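Local coordinates for twitching motility pilus retraction protein (Geobacter sulfurreducens PCA, PDB 5ZFQ) that probably hydrolyses ATP as a hexameric motor that powers retraction of the type IV pilus, at residues K216-R220 / Q221-V225; D207-S210 / F211-L215. One frame throughout, in Å; residues are numbered along the deposited sequence.

Contact 1. Residues K216-R220 / Q221-V225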
ATOM      1  N   LYS A 216      -2.283  15.546  18.310  1.00 41.19           N
ATOM      2  CA  LYS A 216      -2.684  16.461  17.257  1.00 41.20           C
ATOM      3  C   LYS A 216      -3.088  17.830  17.786  1.00 40.15           C
ATOM      4  O   LYS A 216      -3.014  18.822  17.049  1.00 40.76           O
ATOM      5  CB  LYS A 216      -3.839  15.868  16.464  1.00 42.37           C
ATOM      6  CG  LYS A 216      -4.258  16.711  15.305  1.00 43.56           C
ATOM      7  CD  LYS A 216      -5.619  16.278  14.775  1.00 45.04           C
ATOM      8  CE  LYS A 216      -5.951  16.999  13.477  1.00 45.93           C
ATOM      9  NZ  LYS A 216      -7.249  16.489  12.984  1.00 47.11           N
ATOM     10  N   TYR A 217      -3.510  17.881  19.055  1.00 38.51           N
ATOM     11  CA  TYR A 217      -4.047  19.110  19.643  1.00 37.43           C
ATOM     12  C   TYR A 217      -3.347  19.512  20.931  1.00 35.54           C
ATOM     13  O   TYR A 217      -3.775  20.456  21.594  1.00 34.54           O
ATOM     14  CB  TYR A 217      -5.549  18.968  19.919  1.00 38.58           C
ATOM     15  CG  TYR A 217      -6.407  18.890  18.693  1.00 41.10           C
ATOM     16  CD1 TYR A 217      -6.146  19.680  17.575  1.00 42.25           C
ATOM     17  CD2 TYR A 217      -7.477  18.001  18.632  1.00 42.96           C
ATOM     18  CE1 TYR A 217      -6.947  19.597  16.425  1.00 43.70           C
ATOM     19  CE2 TYR A 217      -8.290  17.913  17.497  1.00 44.40           C
ATOM     20  CZ  TYR A 217      -8.023  18.709  16.393  1.00 44.79           C
ATOM     21  OH  TYR A 217      -8.832  18.606  15.269  1.00 45.81           O
ATOM     22  N   ILE A 218      -2.282  18.800  21.286  1.00 35.25           N
ATOM     23  CA  ILE A 218      -1.591  19.063  22.544  1.00 35.19           C
ATOM     24  C   ILE A 218      -1.087  20.525  22.655  1.00 33.14           C
ATOM     25  O   ILE A 218      -1.061  21.113  23.751  1.00 30.09           O
ATOM     26  CB  ILE A 218      -0.411  18.084  22.741  1.00 35.95           C
ATOM     27  CG1 ILE A 218       0.123  18.170  24.175  1.00 35.67           C
ATOM     28  CG2 ILE A 218       0.689  18.291  21.665  1.00 30.87           C
ATOM     29  CD1 ILE A 218      -0.820  17.604  25.171  1.00 29.96           C
ATOM     30  N   LEU A 219      -0.726  21.142  21.532  1.00 33.03           N
ATOM     31  CA  LEU A 219      -0.219  22.510  21.620  1.00 32.53           C
ATOM     32  C   LEU A 219      -1.361  23.479  21.807  1.00 32.52           C
ATOM     33  O   LEU A 219      -1.140  24.645  22.081  1.00 32.69           O
ATOM     34  CB  LEU A 219       0.607  22.895  20.382  1.00 32.29           C
ATOM     35  CG  LEU A 219       1.775  21.952  20.095  1.00 31.83           C
ATOM     36  CD1 LEU A 219       2.710  22.505  19.007  1.00 32.21           C
ATOM     37  CD2 LEU A 219       2.534  21.634  21.361  1.00 30.87           C
ATOM     38  N   ARG A 220      -2.583  22.992  21.656  1.00 33.17           N
ATOM     39  CA  ARG A 220      -3.778  23.828  21.823  1.00 34.10           C
ATOM     40  C   ARG A 220      -4.370  23.641  23.206  1.00 34.19           C
ATOM     41  O   ARG A 220      -5.421  24.185  23.510  1.00 34.74           O
ATOM     42  CB  ARG A 220      -4.825  23.495  20.747  1.00 31.97           C
ATOM     43  CG  ARG A 220      -4.194  23.375  19.385  1.00 32.33           C
ATOM     44  CD  ARG A 220      -5.143  23.170  18.268  1.00 33.02           C
ATOM     45  NE  ARG A 220      -4.373  23.103  17.032  1.00 35.03           N
ATOM     46  CZ  ARG A 220      -4.879  22.885  15.818  1.00 35.67           C
ATOM     47  NH1 ARG A 220      -6.191  22.704  15.650  1.00 34.47           N
ATOM     48  NH2 ARG A 220      -4.062  22.839  14.771  1.00 34.35           N
ATOM     49  N   GLN A 221      -3.700  22.871  24.053  1.00 33.95           N
ATOM     50  CA  GLN A 221      -4.252  22.602  25.375  1.00 33.84           C
ATOM     51  C   GLN A 221      -3.456  23.288  26.495  1.00 33.16           C
ATOM     52  O   GLN A 221      -3.602  22.958  27.658  1.00 32.10           O
ATOM     53  CB  GLN A 221      -4.349  21.080  25.591  1.00 33.86           C
ATOM     54  CG  GLN A 221      -5.336  20.423  24.616  1.00 34.29           C
ATOM     55  CD  GLN A 221      -5.247  18.906  24.541  1.00 34.53           C
ATOM     56  OE1 GLN A 221      -4.195  18.297  24.811  1.00 34.49           O
ATOM     57  NE2 GLN A 221      -6.353  18.280  24.139  1.00 34.60           N
ATOM     58  N   ASP A 222      -2.631  24.258  26.118  1.00 33.97           N
ATOM     59  CA  ASP A 222      -1.839  25.044  27.065  1.00 34.70           C
ATOM     60  C   ASP A 222      -1.175  24.165  28.143  1.00 34.51           C
ATOM     61  O   ASP A 222      -1.424  24.328  29.342  1.00 34.27           O
ATOM     62  CB  ASP A 222      -2.718  26.134  27.719  1.00 34.59           C
ATOM     63  CG  ASP A 222      -1.897  27.184  28.473  1.00 35.10           C
ATOM     64  OD1 ASP A 222      -0.824  27.598  27.986  1.00 36.13           O
ATOM     65  OD2 ASP A 222      -2.310  27.588  29.572  1.00 34.95           O
ATOM     66  N   PRO A 223      -0.357  23.196  27.718  1.00 35.42           N
ATOM     67  CA  PRO A 223       0.308  22.420  28.761  1.00 35.37           C
ATOM     68  C   PRO A 223       1.655  23.059  29.090  1.00 35.49           C
ATOM     69  O   PRO A 223       2.143  23.879  28.309  1.00 28.54           O
ATOM     70  CB  PRO A 223       0.488  21.058  28.103  1.00 35.66           C
ATOM     71  CG  PRO A 223       0.773  21.436  26.644  1.00 35.98           C
ATOM     72  CD  PRO A 223      -0.031  22.701  26.365  1.00 35.80           C
ATOM     73  N   ASP A 224       2.244  22.695  30.222  1.00 28.01           N
ATOM     74  CA  ASP A 224       3.605  23.105  30.501  1.00 27.89           C
ATOM     75  C   ASP A 224       4.465  21.889  30.528  1.00 28.04           C
ATOM     76  O   ASP A 224       5.618  21.922  30.117  1.00 28.67           O
ATOM     77  CB  ASP A 224       3.703  23.840  31.829  1.00 27.74           C
ATOM     78  CG  ASP A 224       2.878  25.086  31.843  1.00 28.00           C
ATOM     79  OD1 ASP A 224       3.224  26.064  31.129  1.00 28.67           O
ATOM     80  OD2 ASP A 224       1.870  25.083  32.569  1.00 28.20           O
ATOM     81  N   VAL A 225       3.882  20.820  31.046  1.00 28.22           N
ATOM     82  CA  VAL A 225       4.539  19.527  31.214  1.00 28.76           C
ATOM     83  C   VAL A 225       3.686  18.485  30.515  1.00 29.59           C
ATOM     84  O   VAL A 225       2.459  18.449  30.723  1.00 30.29           O
ATOM     85  CB  VAL A 225       4.697  19.193  32.710  1.00 28.54           C
ATOM     86  CG1 VAL A 225       5.262  17.789  32.924  1.00 28.50           C
ATOM     87  CG2 VAL A 225       5.570  20.240  33.356  1.00 28.46           C
TER
HETATM   88  O   HOH W   1      -2.504  26.122  24.010  1.00 34.76           O
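The short 3-10 segment 218-220, lying between helix 211-216 and strand 225-230, closes where Ile218 meets Gln221 and Pro223. Gln221 N donates to Ile218 O at 3.2 Å; the bond is nearly straight at the hydrogen, yet the donor stands above the carbonyl plane, 70° out of it. The same oxygen is brushed by the proline ring, with Pro223 CD 3.2 Å from Ile218 O. Beside this, Ile218 CG1 packs on Pro223 CG at 4.1 Å, and both side chains reach Val182 of strand 180-185. With CG anti to its own carbonyl carbon (chi1 -64°), Gln221 runs back past Tyr217, placing CG 3.4 Å from Tyr217 O, while Gln221 OE1 lies 3.5 Å from Ile218 CD1. Gln221 NE2 bonds to Asn110 of the second subunit. A water accepts from Asp222 N and donates to Leu219 O, both at 2.8 Å. Arg220 and Asp222 form salt bridges with Asp96 and Arg55 of that subunit. Ile218 and Pro223 thus face strand 180-185, whereas the charged groups of Arg220 and Asp222 and the NE2 of Gln221 go to the second subunit, where the paired charges probably favour the ionised forms.

Contact 2. Residues D207-S210 / F211-L215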
ATOM      1  N   ASP A 207      -9.997   7.788  26.777  1.00 36.88           N
ATOM      2  CA  ASP A 207     -10.125   9.244  26.761  1.00 37.08           C
ATOM      3  C   ASP A 207      -9.755   9.813  25.384  1.00 37.65           C
ATOM      4  O   ASP A 207     -10.318  10.801  24.921  1.00 37.92           O
ATOM      5  CB  ASP A 207      -9.249   9.867  27.852  1.00 36.34           C
ATOM      6  CG  ASP A 207      -9.645   9.418  29.253  1.00 35.95           C
ATOM      7  OD1 ASP A 207     -10.860   9.344  29.538  1.00 36.65           O
ATOM      8  OD2 ASP A 207      -8.744   9.166  30.075  1.00 34.98           O
ATOM      9  N   THR A 208      -8.802   9.167  24.726  1.00 38.10           N
ATOM     10  CA  THR A 208      -8.440   9.507  23.365  1.00 38.19           C
ATOM     11  C   THR A 208      -8.293   8.211  22.584  1.00 39.09           C
ATOM     12  O   THR A 208      -7.981   7.179  23.168  1.00 38.82           O
ATOM     13  CB  THR A 208      -7.146  10.316  23.324  1.00 37.37           C
ATOM     14  OG1 THR A 208      -6.818  10.620  21.967  1.00 37.78           O
ATOM     15  CG2 THR A 208      -6.026   9.520  23.943  1.00 36.91           C
ATOM     16  N   LYS A 209      -8.516   8.253  21.271  1.00 40.43           N
ATOM     17  CA  LYS A 209      -8.465   7.035  20.451  1.00 41.46           C
ATOM     18  C   LYS A 209      -7.053   6.565  20.151  1.00 40.52           C
ATOM     19  O   LYS A 209      -6.851   5.406  19.790  1.00 40.68           O
ATOM     20  CB  LYS A 209      -9.209   7.234  19.128  1.00 43.36           C
ATOM     21  CG  LYS A 209     -10.733   7.251  19.269  1.00 45.13           C
ATOM     22  CD  LYS A 209     -11.389   7.523  17.919  1.00 47.95           C
ATOM     23  CE  LYS A 209     -12.896   7.644  18.040  1.00 50.81           C
ATOM     24  NZ  LYS A 209     -13.477   8.130  16.756  1.00 53.30           N
ATOM     25  N   SER A 210      -6.084   7.458  20.310  1.00 39.75           N
ATOM     26  CA  SER A 210      -4.718   7.154  19.916  1.00 40.46           C
ATOM     27  C   SER A 210      -3.762   8.224  20.386  1.00 40.48           C
ATOM     28  O   SER A 210      -4.172   9.360  20.674  1.00 40.46           O
ATOM     29  CB  SER A 210      -4.613   7.020  18.391  1.00 41.37           C
ATOM     30  OG  SER A 210      -4.923   8.236  17.727  1.00 41.71           O
ATOM     31  N   PHE A 211      -2.486   7.868  20.446  1.00 46.07           N
ATOM     32  CA  PHE A 211      -1.450   8.864  20.641  1.00 46.74           C
ATOM     33  C   PHE A 211      -1.507   9.935  19.554  1.00 47.77           C
ATOM     34  O   PHE A 211      -1.264  11.111  19.818  1.00 46.77           O
ATOM     35  CB  PHE A 211      -0.072   8.220  20.648  1.00 46.93           C
ATOM     36  CG  PHE A 211       0.235   7.483  21.898  1.00 47.13           C
ATOM     37  CD1 PHE A 211       0.644   8.183  23.043  1.00 46.04           C
ATOM     38  CD2 PHE A 211       0.136   6.090  21.942  1.00 47.94           C
ATOM     39  CE1 PHE A 211       0.935   7.508  24.217  1.00 34.27           C
ATOM     40  CE2 PHE A 211       0.431   5.400  23.118  1.00 36.27           C
ATOM     41  CZ  PHE A 211       0.829   6.102  24.255  1.00 35.31           C
ATOM     42  N   LYS A 212      -1.827   9.516  18.334  1.00 50.51           N
ATOM     43  CA  LYS A 212      -1.868  10.422  17.189  1.00 49.96           C
ATOM     44  C   LYS A 212      -2.951  11.486  17.382  1.00 48.91           C
ATOM     45  O   LYS A 212      -2.694  12.681  17.175  1.00 49.07           O
ATOM     46  CB  LYS A 212      -2.098   9.637  15.893  1.00 51.57           C
ATOM     47  CG  LYS A 212      -2.285  10.481  14.636  1.00 52.79           C
ATOM     48  CD  LYS A 212      -3.375   9.887  13.713  1.00 55.36           C
ATOM     49  CE  LYS A 212      -4.224  10.968  13.022  1.00 56.78           C
ATOM     50  NZ  LYS A 212      -5.145  11.666  13.987  1.00 57.01           N
ATOM     51  N   ASN A 213      -4.149  11.056  17.781  1.00 47.59           N
ATOM     52  CA  ASN A 213      -5.234  11.990  18.079  1.00 46.36           C
ATOM     53  C   ASN A 213      -4.862  12.935  19.226  1.00 44.31           C
ATOM     54  O   ASN A 213      -4.998  14.150  19.115  1.00 43.90           O
ATOM     55  CB  ASN A 213      -6.528  11.234  18.428  1.00 47.90           C
ATOM     56  CG  ASN A 213      -7.366  10.867  17.203  1.00 50.16           C
ATOM     57  OD1 ASN A 213      -6.897  10.942  16.060  1.00 51.16           O
ATOM     58  ND2 ASN A 213      -8.615  10.437  17.446  1.00 51.02           N
ATOM     59  N   ALA A 214      -4.387  12.370  20.328  1.00 43.17           N
ATOM     60  CA  ALA A 214      -4.140  13.163  21.516  1.00 42.13           C
ATOM     61  C   ALA A 214      -3.001  14.172  21.311  1.00 41.94           C
ATOM     62  O   ALA A 214      -2.970  15.233  21.944  1.00 42.11           O
ATOM     63  CB  ALA A 214      -3.844  12.257  22.691  1.00 41.65           C
ATOM     64  N   LEU A 215      -2.066  13.854  20.426  1.00 41.71           N
ATOM     65  CA  LEU A 215      -0.947  14.756  20.179  1.00 41.05           C
ATOM     66  C   LEU A 215      -1.291  15.832  19.141  1.00 41.02           C
ATOM     67  O   LEU A 215      -0.670  16.892  19.098  1.00 40.59           O
ATOM     68  CB  LEU A 215       0.274  13.964  19.724  1.00 40.89           C
ATOM     69  CG  LEU A 215       0.985  13.238  20.851  1.00 40.06           C
ATOM     70  CD1 LEU A 215       2.062  12.343  20.282  1.00 40.34           C
ATOM     71  CD2 LEU A 215       1.553  14.278  21.802  1.00 39.03           C
TER
HETATM   72  O   HOH W   2      -6.660   7.633  15.203  1.00 42.58           O
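Ser210 meets the first turn of the helix with its whole short side chain. Its CB lies beside the Lys212 amide, and OG, held between the backbone N and the carbonyl carbon (chi1 63°), reaches the backbone N-H of Asn213 and accepts from Asn213 N at 2.9 Å, with 166° at the hydrogen. OG also lies against carbon, 3.5 Å from Asn213 CB and 3.6 Å from Lys212 CB. A water bonds to the hydroxyl and, weakly, donates to Asn213 OD1, so the oxygen has a second polar partner beyond the cap.

This is a serine N-cap: the side chain of the residue just before helix 211-216 accepts from an amide of the first turn. The backbone of Ser210 adds the regular bond, Ala214 N to Ser210 O at 3.0 Å, the donor tilted 23° from the carbonyl plane.

Two neighbours flank the cap. Thr208 directs its side chain at Ala214, whose CB is 3.5 Å from Thr208 OG1 and 3.7 Å from Thr208 CG2; the hydroxyl bonds to Glu94 of the second subunit. Lys209 lies obliquely across Asn213, its CB 3.7 Å from Asn213 ND2, before its extended chain carries NZ to the carbonyl oxygen of Glu91 of that subunit. The oxygen of the same Asn213 amide is bonded: Lys212, bent at its second, third and fourth torsions, curls round alongside the helix to give NZ to Asn213 OD1 in the carbonyl plane, 2.8 Å away. From the same turn, Phe211 and Ala214 pack on Ile184 of strand 180-185.

How the contacts relate
Contacts 2 and 1 follow one another along a single connection of the ATPase fold, from the end of strand 198-203 to strand 225-230, both members of the mixed sheet. Contact 2 starts helix 211-216; contact 1 comes after it and leads the chain back into the sheet. Their centres are about 12 Å apart, on the same side of the chain's centre, and apart from adjoining in sequence they do not touch. Strand 180-185 and helix 234-245 receive side chains from both. Each also meets the second subunit, so this helix and the loops on its two sides contribute to an interface between subunits of the six-chain assembly.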